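Local coordinates for protein citrate synthase (Thermotoga maritima, PDB 2P2W) that probably catalyses the condensation of oxaloacetate with acetyl-CoA and water to give citrate and free CoA, in the tricarboxylic acid cycle, at residues C17-Y28 and F170-I178; N87-K95 and P313-A322. All blocks are in the same frame, centred on the assembly; numbering follows the deposited sequence.

Contact 1 (C17-Y28 and F170-I178); sequences CYLDGINGRLYY and FILLMEQDI
The beta hairpin of strands 17-20 and 25-28 lies against the last part of helix 163-173 and the residues that follow it, beside the pocket where a citrate anion is bound and His250, the predicted active-site histidine, lies. Tyr28 reaches in from the second strand, and its hydroxyl bridges a carbonyl oxygen of the helix and an N-H beyond it. Tyr28 OH donates to Ile171 O at 2.8 Å, in the carbonyl plane, and accepts from Glu175 N at 3.1 Å. A phenol suits this place because one oxygen can serve as both donor and acceptor. Along the ring edge, Tyr28 CE1 comes within 3.2 Å of Glu175 O, while the ring and the Glu175 carboxylate lie in planes 70° apart.

The small Cys17 side chain packs tightly against the carboxylate, Cys17 CB 3.1 Å from Glu175 OE2. The Glu175 chain bends at its second torsion (75°), bringing OE2 back to accept from Asp177 N at 2.8 Å, from above the carboxylate plane; His332 is a further partner of OE2. Gln176 NE2 is hydrogen-bonded to the bound citrate, probably taken up from the crystallisation liquor. Two waters join Cys17 O to Asp177 OD1, the second through a weak bond to the carboxylate, which also pairs with Thr346 and Ser347 of the second subunit.

The methyls of Leu19 and Leu26 pack along Gln176 CG and beside OE1, 3.4 Å from Leu26 CD2, whose polar partner is Tyr253, while both roles of the Tyr28 hydroxyl are taken up by backbone atoms.

Contact 2 (N87-K95 and P313-A322); sequences NLHYIDVLK and PRNMFTALFA
Two helices of this mainly alpha-helical fold, 90-98 and 317-337, pack near their N-terminal ends, where the axes of segments 90-95 and 317-322 approach to 8.9 Å at 47°, and Tyr90 of the first makes a Met-aromatic contact with Met316. The methyl of Met316 sits over one face of the ring, CE lying 3.7 Å from the centroid of Tyr90, in a CH-pi contact offset toward the rim. The sulfur stands farther above the same face, almost over the ring centre. The Met316 chain turns at its last torsion (-76°), which folds CE down onto the ring. A long, flexible thioether is well suited to following a flat aromatic surface in this way.

The backbone oxygen, Asn315 O, lies at the ring edge, 3.3 Å from Tyr90 CD2, while the Asn315 side-chain amide crosses the ring with planes 79° apart. The same backbone oxygen rests over the centre of the His89 imidazole. His89 is the N-cap of helix 90-98: its ND1 accepts from Ile91 N at 3.0 Å, and its NE2 is hydrogen-bonded to Glu216, a pairing that suits a ring with two nitrogens.

Deeper along the helices the chemistry is apolar. Ala319 has only a methyl, so the backbones can approach, and its CB lies 3.7 Å from Tyr90 CB. Leu94 CD1 packs against the methyls of Ala319 and Ala322, while Ile91 and Thr318 cross at about a right angle, with Ile91 CD1 3.5 Å from Thr318 CG2. At the polar end, one water donates to Leu88 O at 2.7 Å and accepts from Asn315 ND2.

How the contacts relate
Both contacts are largely buried, yet they differ in what they join. Contact 1 sets a hairpin against a helix and the residues after it, lies next to the bound citrate, and combines two direct hydrogen bonds and bridging waters with packing of Cys17, Leu19 and Leu26. Contact 2 joins two helices, has no direct hydrogen bond across it, and relies on apolar and aromatic packing, with its single bridging water at one end. Their centres are about 23 Å apart, but helix 163-173 of contact 1 touches helix 317-337 of contact 2, Phe170 CE1 lying 3.2 Å from Leu320 O. Each also reaches the second subunit, contact 1 by hydrogen bonds of Asp177, among others, and contact 2 by one of Lys95 NZ.

Contact 1 (C17-Y28 and F170-I178)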
loop_
_atom_site.group_PDB
_atom_site.type_symbol
_atom_site.label_atom_id
_atom_site.label_comp_id
_atom_site.label_asym_id
_atom_site.label_seq_id
_atom_site.Cartn_x
_atom_site.Cartn_y
_atom_site.Cartn_z
ATOM N N CYS A 17 2.167 11.235 18.433
ATOM C CA CYS A 17 0.799 11.558 18.806
ATOM C C CYS A 17 0.202 10.675 19.886
ATOM O O CYS A 17 0.382 9.460 19.882
ATOM C CB CYS A 17 -0.065 11.485 17.544
ATOM S SG CYS A 17 -1.846 11.297 17.779
ATOM N N TYR A 18 -0.508 11.305 20.814
ATOM C CA TYR A 18 -1.171 10.572 21.879
ATOM C C TYR A 18 -2.667 10.631 21.621
ATOM O O TYR A 18 -3.258 11.711 21.557
ATOM C CB TYR A 18 -0.855 11.168 23.254
ATOM C CG TYR A 18 -1.648 10.524 24.375
ATOM C CD1 TYR A 18 -1.728 9.134 24.491
ATOM C CD2 TYR A 18 -2.340 11.302 25.302
ATOM C CE1 TYR A 18 -2.483 8.534 25.502
ATOM C CE2 TYR A 18 -3.098 10.714 26.318
ATOM C CZ TYR A 18 -3.167 9.333 26.410
ATOM O OH TYR A 18 -3.927 8.754 27.402
ATOM N N LEU A 19 -3.266 9.457 21.454
ATOM C CA LEU A 19 -4.691 9.337 21.201
ATOM C C LEU A 19 -5.367 8.798 22.458
ATOM O O LEU A 19 -5.176 7.639 22.819
ATOM C CB LEU A 19 -4.925 8.382 20.031
ATOM C CG LEU A 19 -6.368 8.018 19.681
ATOM C CD1 LEU A 19 -7.170 9.273 19.404
ATOM C CD2 LEU A 19 -6.370 7.097 18.469
ATOM N N ASP A 20 -6.145 9.646 23.124
ATOM C CA ASP A 20 -6.847 9.249 24.339
ATOM C C ASP A 20 -8.281 8.887 23.964
ATOM O O ASP A 20 -9.164 9.741 23.974
ATOM C CB ASP A 20 -6.847 10.403 25.343
ATOM C CG ASP A 20 -7.463 10.022 26.678
ATOM O OD1 ASP A 20 -8.193 9.013 26.740
ATOM O OD2 ASP A 20 -7.223 10.745 27.666
ATOM N N GLY A 21 -8.502 7.622 23.627
ATOM C CA GLY A 21 -9.831 7.177 23.235
ATOM C C GLY A 21 -10.865 7.199 24.345
ATOM O O GLY A 21 -12.054 7.370 24.090
ATOM N N ILE A 22 -10.418 7.031 25.584
ATOM C CA ILE A 22 -11.336 7.026 26.719
ATOM C C ILE A 22 -11.944 8.403 26.994
ATOM O O ILE A 22 -13.147 8.518 27.208
ATOM C CB ILE A 22 -10.629 6.513 27.996
ATOM C CG1 ILE A 22 -10.177 5.066 27.787
ATOM C CG2 ILE A 22 -11.571 6.601 29.194
ATOM C CD1 ILE A 22 -9.388 4.491 28.954
ATOM N N ASN A 23 -11.114 9.444 26.972
ATOM C CA ASN A 23 -11.585 10.801 27.234
ATOM C C ASN A 23 -11.824 11.644 25.980
ATOM O O ASN A 23 -12.152 12.825 26.073
ATOM C CB ASN A 23 -10.600 11.514 28.160
ATOM C CG ASN A 23 -10.456 10.812 29.497
ATOM O OD1 ASN A 23 -11.435 10.632 30.221
ATOM N ND2 ASN A 23 -9.237 10.403 29.826
ATOM N N GLY A 24 -11.660 11.037 24.812
ATOM C CA GLY A 24 -11.880 11.757 23.570
ATOM C C GLY A 24 -10.957 12.941 23.363
ATOM O O GLY A 24 -11.406 14.038 23.029
ATOM N N ARG A 25 -9.662 12.725 23.560
ATOM C CA ARG A 25 -8.681 13.786 23.377
ATOM C C ARG A 25 -7.601 13.335 22.400
ATOM O O ARG A 25 -7.261 12.154 22.335
ATOM C CB ARG A 25 -8.040 14.170 24.717
ATOM C CG ARG A 25 -9.003 14.790 25.721
ATOM C CD ARG A 25 -9.718 16.007 25.142
ATOM N NE ARG A 25 -8.820 17.127 24.868
ATOM C CZ ARG A 25 -8.285 17.907 25.807
ATOM N NH1 ARG A 25 -8.552 17.693 27.088
ATOM N NH2 ARG A 25 -7.490 18.914 25.460
ATOM N N LEU A 26 -7.078 14.283 21.632
ATOM C CA LEU A 26 -6.029 14.001 20.654
ATOM C C LEU A 26 -4.945 15.053 20.816
ATOM O O LEU A 26 -5.240 16.243 20.924
ATOM C CB LEU A 26 -6.595 14.056 19.230
ATOM C CG LEU A 26 -5.596 13.846 18.087
ATOM C CD1 LEU A 26 -5.009 12.438 18.166
ATOM C CD2 LEU A 26 -6.305 14.057 16.753
ATOM N N TYR A 27 -3.691 14.611 20.826
ATOM C CA TYR A 27 -2.564 15.522 20.996
ATOM C C TYR A 27 -1.471 15.258 19.965
ATOM O O TYR A 27 -1.204 14.111 19.622
ATOM C CB TYR A 27 -1.950 15.344 22.391
ATOM C CG TYR A 27 -2.942 15.381 23.532
ATOM C CD1 TYR A 27 -3.614 14.227 23.927
ATOM C CD2 TYR A 27 -3.211 16.567 24.211
ATOM C CE1 TYR A 27 -4.530 14.247 24.972
ATOM C CE2 TYR A 27 -4.126 16.601 25.263
ATOM C CZ TYR A 27 -4.780 15.437 25.637
ATOM O OH TYR A 27 -5.671 15.459 26.682
ATOM N N TYR A 28 -0.851 16.327 19.475
ATOM C CA TYR A 28 0.265 16.212 18.540
ATOM C C TYR A 28 1.483 16.572 19.387
ATOM O O TYR A 28 1.616 17.715 19.833
ATOM C CB TYR A 28 0.147 17.219 17.396
ATOM C CG TYR A 28 -0.927 16.927 16.366
ATOM C CD1 TYR A 28 -1.716 15.774 16.438
ATOM C CD2 TYR A 28 -1.143 17.810 15.305
ATOM C CE1 TYR A 28 -2.702 15.511 15.469
ATOM C CE2 TYR A 28 -2.114 17.559 14.342
ATOM C CZ TYR A 28 -2.889 16.411 14.428
ATOM O OH TYR A 28 -3.855 16.179 13.473
ATOM N N PHE A 170 -7.539 20.780 7.759
ATOM C CA PHE A 170 -6.329 20.032 7.426
ATOM C C PHE A 170 -5.538 19.704 8.692
ATOM O O PHE A 170 -5.106 18.568 8.892
ATOM C CB PHE A 170 -5.433 20.824 6.473
ATOM C CG PHE A 170 -5.897 20.818 5.043
ATOM C CD1 PHE A 170 -6.491 19.688 4.488
ATOM C CD2 PHE A 170 -5.670 21.927 4.229
ATOM C CE1 PHE A 170 -6.846 19.659 3.141
ATOM C CE2 PHE A 170 -6.021 21.909 2.883
ATOM C CZ PHE A 170 -6.610 20.771 2.335
ATOM N N ILE A 171 -5.350 20.706 9.543
ATOM C CA ILE A 171 -4.610 20.519 10.782
ATOM C C ILE A 171 -5.224 19.393 11.620
ATOM O O ILE A 171 -4.510 18.542 12.148
ATOM C CB ILE A 171 -4.572 21.835 11.601
ATOM C CG1 ILE A 171 -3.812 22.905 10.811
ATOM C CG2 ILE A 171 -3.917 21.599 12.955
ATOM C CD1 ILE A 171 -3.844 24.286 11.442
ATOM N N LEU A 172 -6.549 19.381 11.728
ATOM C CA LEU A 172 -7.239 18.346 12.496
ATOM C C LEU A 172 -7.032 16.940 11.918
ATOM O O LEU A 172 -7.086 15.950 12.648
ATOM C CB LEU A 172 -8.743 18.630 12.540
ATOM C CG LEU A 172 -9.226 19.832 13.351
ATOM C CD1 LEU A 172 -10.721 20.040 13.123
ATOM C CD2 LEU A 172 -8.935 19.589 14.820
ATOM N N LEU A 173 -6.792 16.863 10.613
ATOM C CA LEU A 173 -6.623 15.585 9.926
ATOM C C LEU A 173 -5.183 15.144 9.658
ATOM O O LEU A 173 -4.963 14.077 9.095
ATOM C CB LEU A 173 -7.366 15.631 8.584
ATOM C CG LEU A 173 -8.879 15.852 8.614
ATOM C CD1 LEU A 173 -9.370 16.271 7.227
ATOM C CD2 LEU A 173 -9.570 14.573 9.068
ATOM N N MET A 174 -4.202 15.942 10.054
ATOM C CA MET A 174 -2.817 15.584 9.780
ATOM C C MET A 174 -2.304 14.298 10.406
ATOM O O MET A 174 -1.499 13.592 9.798
ATOM C CB MET A 174 -1.873 16.703 10.210
ATOM C CG MET A 174 -1.798 17.869 9.263
ATOM S SD MET A 174 -0.507 19.004 9.794
ATOM C CE MET A 174 -0.708 20.300 8.585
ATOM N N GLU A 175 -2.770 13.976 11.605
ATOM C CA GLU A 175 -2.230 12.808 12.287
ATOM C C GLU A 175 -3.117 12.167 13.349
ATOM O O GLU A 175 -3.842 12.862 14.059
ATOM C CB GLU A 175 -0.905 13.235 12.933
ATOM C CG GLU A 175 -0.496 12.453 14.164
ATOM C CD GLU A 175 0.022 11.079 13.826
ATOM O OE1 GLU A 175 0.408 10.872 12.657
ATOM O OE2 GLU A 175 0.050 10.214 14.731
ATOM N N GLN A 176 -3.059 10.838 13.448
ATOM C CA GLN A 176 -3.805 10.130 14.486
ATOM C C GLN A 176 -3.363 8.698 14.776
ATOM O O GLN A 176 -4.086 7.734 14.515
ATOM C CB GLN A 176 -5.317 10.142 14.233
ATOM C CG GLN A 176 -6.066 9.597 15.460
ATOM C CD GLN A 176 -7.507 10.049 15.551
ATOM O OE1 GLN A 176 -7.806 11.125 16.070
ATOM N NE2 GLN A 176 -8.413 9.221 15.042
ATOM N N ASP A 177 -2.158 8.573 15.319
ATOM C CA ASP A 177 -1.620 7.280 15.719
ATOM C C ASP A 177 -1.565 6.243 14.592
ATOM O O ASP A 177 -1.365 6.586 13.424
ATOM C CB ASP A 177 -2.445 6.757 16.905
ATOM C CG ASP A 177 -1.699 5.734 17.742
ATOM O OD1 ASP A 177 -0.529 5.987 18.098
ATOM O OD2 ASP A 177 -2.296 4.681 18.052
ATOM N N ILE A 178 -1.759 4.973 14.941
ATOM C CA ILE A 178 -1.669 3.908 13.951
ATOM C C ILE A 178 -2.988 3.462 13.331
ATOM O O ILE A 178 -3.424 2.319 13.507
ATOM C CB ILE A 178 -0.941 2.681 14.541
ATOM C CG1 ILE A 178 0.217 3.142 15.433
ATOM C CG2 ILE A 178 -0.398 1.811 13.417
ATOM C CD1 ILE A 178 1.266 4.004 14.728
HETATM O O HOH W 1 1.543 7.927 17.512
HETATM O O HOH W 2 1.099 6.867 20.924
#

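Contact 2 (N87-K95 and P313-A322)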
loop_
_atom_site.group_PDB
_atom_site.type_symbol
_atom_site.label_atom_id
_atom_site.label_comp_id
_atom_site.label_asym_id
_atom_site.label_seq_id
_atom_site.Cartn_x
_atom_site.Cartn_y
_atom_site.Cartn_z
ATOM N N ASN A 87 -11.895 11.211 -15.829
ATOM C CA ASN A 87 -12.852 10.754 -14.829
ATOM C C ASN A 87 -12.233 9.877 -13.749
ATOM O O ASN A 87 -12.899 8.999 -13.207
ATOM C CB ASN A 87 -13.977 9.983 -15.521
ATOM C CG ASN A 87 -13.501 8.669 -16.098
ATOM O OD1 ASN A 87 -12.429 8.595 -16.699
ATOM N ND2 ASN A 87 -14.299 7.622 -15.922
ATOM N N LEU A 88 -10.963 10.111 -13.438
ATOM C CA LEU A 88 -10.285 9.325 -12.412
ATOM C C LEU A 88 -10.622 9.825 -11.010
ATOM O O LEU A 88 -10.967 10.991 -10.824
ATOM C CB LEU A 88 -8.766 9.397 -12.606
ATOM C CG LEU A 88 -8.186 8.902 -13.929
ATOM C CD1 LEU A 88 -6.689 9.200 -13.972
ATOM C CD2 LEU A 88 -8.447 7.410 -14.074
ATOM N N HIS A 89 -10.525 8.932 -10.029
ATOM C CA HIS A 89 -10.766 9.299 -8.637
ATOM C C HIS A 89 -9.471 9.997 -8.210
ATOM O O HIS A 89 -8.375 9.564 -8.580
ATOM C CB HIS A 89 -11.014 8.043 -7.792
ATOM C CG HIS A 89 -11.392 8.328 -6.368
ATOM N ND1 HIS A 89 -10.471 8.697 -5.411
ATOM C CD2 HIS A 89 -12.593 8.286 -5.738
ATOM C CE1 HIS A 89 -11.085 8.866 -4.252
ATOM N NE2 HIS A 89 -12.373 8.623 -4.424
ATOM N N TYR A 90 -9.586 11.075 -7.442
ATOM C CA TYR A 90 -8.399 11.821 -7.022
ATOM C C TYR A 90 -7.337 11.038 -6.251
ATOM O O TYR A 90 -6.145 11.321 -6.390
ATOM C CB TYR A 90 -8.828 13.074 -6.255
ATOM C CG TYR A 90 -9.367 14.140 -7.180
ATOM C CD1 TYR A 90 -8.506 15.034 -7.818
ATOM C CD2 TYR A 90 -10.730 14.211 -7.480
ATOM C CE1 TYR A 90 -8.983 15.969 -8.734
ATOM C CE2 TYR A 90 -11.218 15.142 -8.399
ATOM C CZ TYR A 90 -10.336 16.017 -9.021
ATOM O OH TYR A 90 -10.802 16.929 -9.942
ATOM N N ILE A 91 -7.743 10.058 -5.449
ATOM C CA ILE A 91 -6.760 9.259 -4.719
ATOM C C ILE A 91 -5.880 8.523 -5.737
ATOM O O ILE A 91 -4.662 8.408 -5.556
ATOM C CB ILE A 91 -7.436 8.214 -3.787
ATOM C CG1 ILE A 91 -8.029 8.907 -2.552
ATOM C CG2 ILE A 91 -6.419 7.148 -3.361
ATOM C CD1 ILE A 91 -6.997 9.531 -1.610
ATOM N N ASP A 92 -6.499 8.029 -6.809
ATOM C CA ASP A 92 -5.757 7.316 -7.845
ATOM C C ASP A 92 -4.827 8.263 -8.597
ATOM O O ASP A 92 -3.724 7.880 -8.990
ATOM C CB ASP A 92 -6.714 6.631 -8.826
ATOM C CG ASP A 92 -7.432 5.446 -8.202
ATOM O OD1 ASP A 92 -6.929 4.920 -7.188
ATOM O OD2 ASP A 92 -8.487 5.035 -8.726
ATOM N N VAL A 93 -5.280 9.497 -8.793
ATOM C CA VAL A 93 -4.479 10.506 -9.474
ATOM C C VAL A 93 -3.190 10.716 -8.681
ATOM O O VAL A 93 -2.097 10.785 -9.254
ATOM C CB VAL A 93 -5.255 11.844 -9.580
ATOM C CG1 VAL A 93 -4.343 12.944 -10.101
ATOM C CG2 VAL A 93 -6.448 11.667 -10.515
ATOM N N LEU A 94 -3.326 10.806 -7.359
ATOM C CA LEU A 94 -2.169 10.979 -6.484
ATOM C C LEU A 94 -1.201 9.802 -6.630
ATOM O O LEU A 94 0.011 9.998 -6.705
ATOM C CB LEU A 94 -2.620 11.104 -5.024
ATOM C CG LEU A 94 -3.244 12.444 -4.612
ATOM C CD1 LEU A 94 -3.857 12.336 -3.222
ATOM C CD2 LEU A 94 -2.178 13.525 -4.649
ATOM N N LYS A 95 -1.735 8.581 -6.673
ATOM C CA LYS A 95 -0.895 7.390 -6.818
ATOM C C LYS A 95 -0.033 7.493 -8.068
ATOM O O LYS A 95 1.180 7.259 -8.036
ATOM C CB LYS A 95 -1.747 6.127 -6.945
ATOM C CG LYS A 95 -2.470 5.679 -5.693
ATOM C CD LYS A 95 -3.314 4.475 -6.054
ATOM C CE LYS A 95 -4.395 4.198 -5.034
ATOM N NZ LYS A 95 -5.306 3.139 -5.550
ATOM N N PRO A 313 -15.252 18.911 -4.996
ATOM C CA PRO A 313 -15.921 17.738 -5.573
ATOM C C PRO A 313 -15.878 16.591 -4.563
ATOM O O PRO A 313 -14.866 16.390 -3.894
ATOM C CB PRO A 313 -15.076 17.416 -6.807
ATOM C CG PRO A 313 -13.924 18.354 -6.961
ATOM C CD PRO A 313 -14.053 19.266 -5.775
ATOM N N ARG A 314 -16.964 15.835 -4.467
ATOM C CA ARG A 314 -17.048 14.723 -3.525
ATOM C C ARG A 314 -15.945 13.671 -3.720
ATOM O O ARG A 314 -15.467 13.055 -2.776
ATOM C CB ARG A 314 -18.434 14.087 -3.650
ATOM C CG ARG A 314 -19.530 15.056 -3.207
ATOM C CD ARG A 314 -20.923 14.418 -3.170
ATOM N NE ARG A 314 -21.883 15.375 -2.606
ATOM C CZ ARG A 314 -23.162 14.985 -2.464
ATOM N NH1 ARG A 314 -23.536 13.773 -2.832
ATOM N NH2 ARG A 314 -24.050 15.829 -1.929
ATOM N N ASN A 315 -15.560 13.435 -4.990
ATOM C CA ASN A 315 -14.542 12.412 -5.219
ATOM C C ASN A 315 -13.118 12.917 -4.943
ATOM O O ASN A 315 -12.121 12.277 -5.266
ATOM C CB ASN A 315 -14.692 11.834 -6.634
ATOM C CG ASN A 315 -14.243 12.827 -7.674
ATOM O OD1 ASN A 315 -14.349 14.038 -7.509
ATOM N ND2 ASN A 315 -13.756 12.279 -8.800
ATOM N N MET A 316 -13.044 14.129 -4.335
ATOM C CA MET A 316 -11.758 14.651 -3.874
ATOM C C MET A 316 -11.660 14.683 -2.333
ATOM O O MET A 316 -10.613 14.972 -1.759
ATOM C CB MET A 316 -11.548 16.066 -4.445
ATOM C CG MET A 316 -10.119 16.578 -4.222
ATOM S SD MET A 316 -9.956 18.350 -4.490
ATOM C CE MET A 316 -9.987 18.337 -6.290
ATOM N N PHE A 317 -12.812 14.415 -1.664
ATOM C CA PHE A 317 -12.836 14.475 -0.191
ATOM C C PHE A 317 -11.716 13.611 0.454
ATOM O O PHE A 317 -11.014 14.059 1.349
ATOM C CB PHE A 317 -14.201 13.978 0.305
ATOM C CG PHE A 317 -15.306 14.985 0.097
ATOM C CD1 PHE A 317 -15.106 16.121 -0.681
ATOM C CD2 PHE A 317 -16.558 14.741 0.651
ATOM C CE1 PHE A 317 -16.162 17.006 -0.900
ATOM C CE2 PHE A 317 -17.609 15.629 0.425
ATOM C CZ PHE A 317 -17.414 16.761 -0.350
ATOM N N THR A 318 -11.554 12.368 0.008
ATOM C CA THR A 318 -10.521 11.517 0.586
ATOM C C THR A 318 -9.132 12.071 0.262
ATOM O O THR A 318 -8.206 11.956 1.066
ATOM C CB THR A 318 -10.623 10.058 0.071
ATOM O OG1 THR A 318 -11.925 9.537 0.361
ATOM C CG2 THR A 318 -9.593 9.178 0.766
ATOM N N ALA A 319 -8.989 12.682 -0.911
ATOM C CA ALA A 319 -7.702 13.252 -1.308
ATOM C C ALA A 319 -7.388 14.480 -0.452
ATOM O O ALA A 319 -6.221 14.792 -0.205
ATOM C CB ALA A 319 -7.722 13.624 -2.790
ATOM N N LEU A 320 -8.428 15.182 -0.006
ATOM C CA LEU A 320 -8.234 16.356 0.847
ATOM C C LEU A 320 -7.733 15.877 2.205
ATOM O O LEU A 320 -6.898 16.522 2.841
ATOM C CB LEU A 320 -9.547 17.126 1.013
ATOM C CG LEU A 320 -10.027 17.864 -0.241
ATOM C CD1 LEU A 320 -11.440 18.392 -0.006
ATOM C CD2 LEU A 320 -9.068 18.999 -0.580
ATOM N N PHE A 321 -8.266 14.741 2.643
ATOM C CA PHE A 321 -7.869 14.122 3.901
ATOM C C PHE A 321 -6.377 13.788 3.764
ATOM O O PHE A 321 -5.571 14.109 4.642
ATOM C CB PHE A 321 -8.688 12.837 4.104
ATOM C CG PHE A 321 -8.601 12.244 5.492
ATOM C CD1 PHE A 321 -7.485 12.445 6.301
ATOM C CD2 PHE A 321 -9.631 11.430 5.967
ATOM C CE1 PHE A 321 -7.395 11.846 7.559
ATOM C CE2 PHE A 321 -9.550 10.824 7.226
ATOM C CZ PHE A 321 -8.431 11.033 8.022
ATOM N N ALA A 322 -6.017 13.165 2.642
ATOM C CA ALA A 322 -4.632 12.771 2.382
ATOM C C ALA A 322 -3.665 13.956 2.311
ATOM O O ALA A 322 -2.517 13.861 2.749
ATOM C CB ALA A 322 -4.557 11.960 1.084
HETATM O O HOH W 3 -12.822 12.788 -11.635
#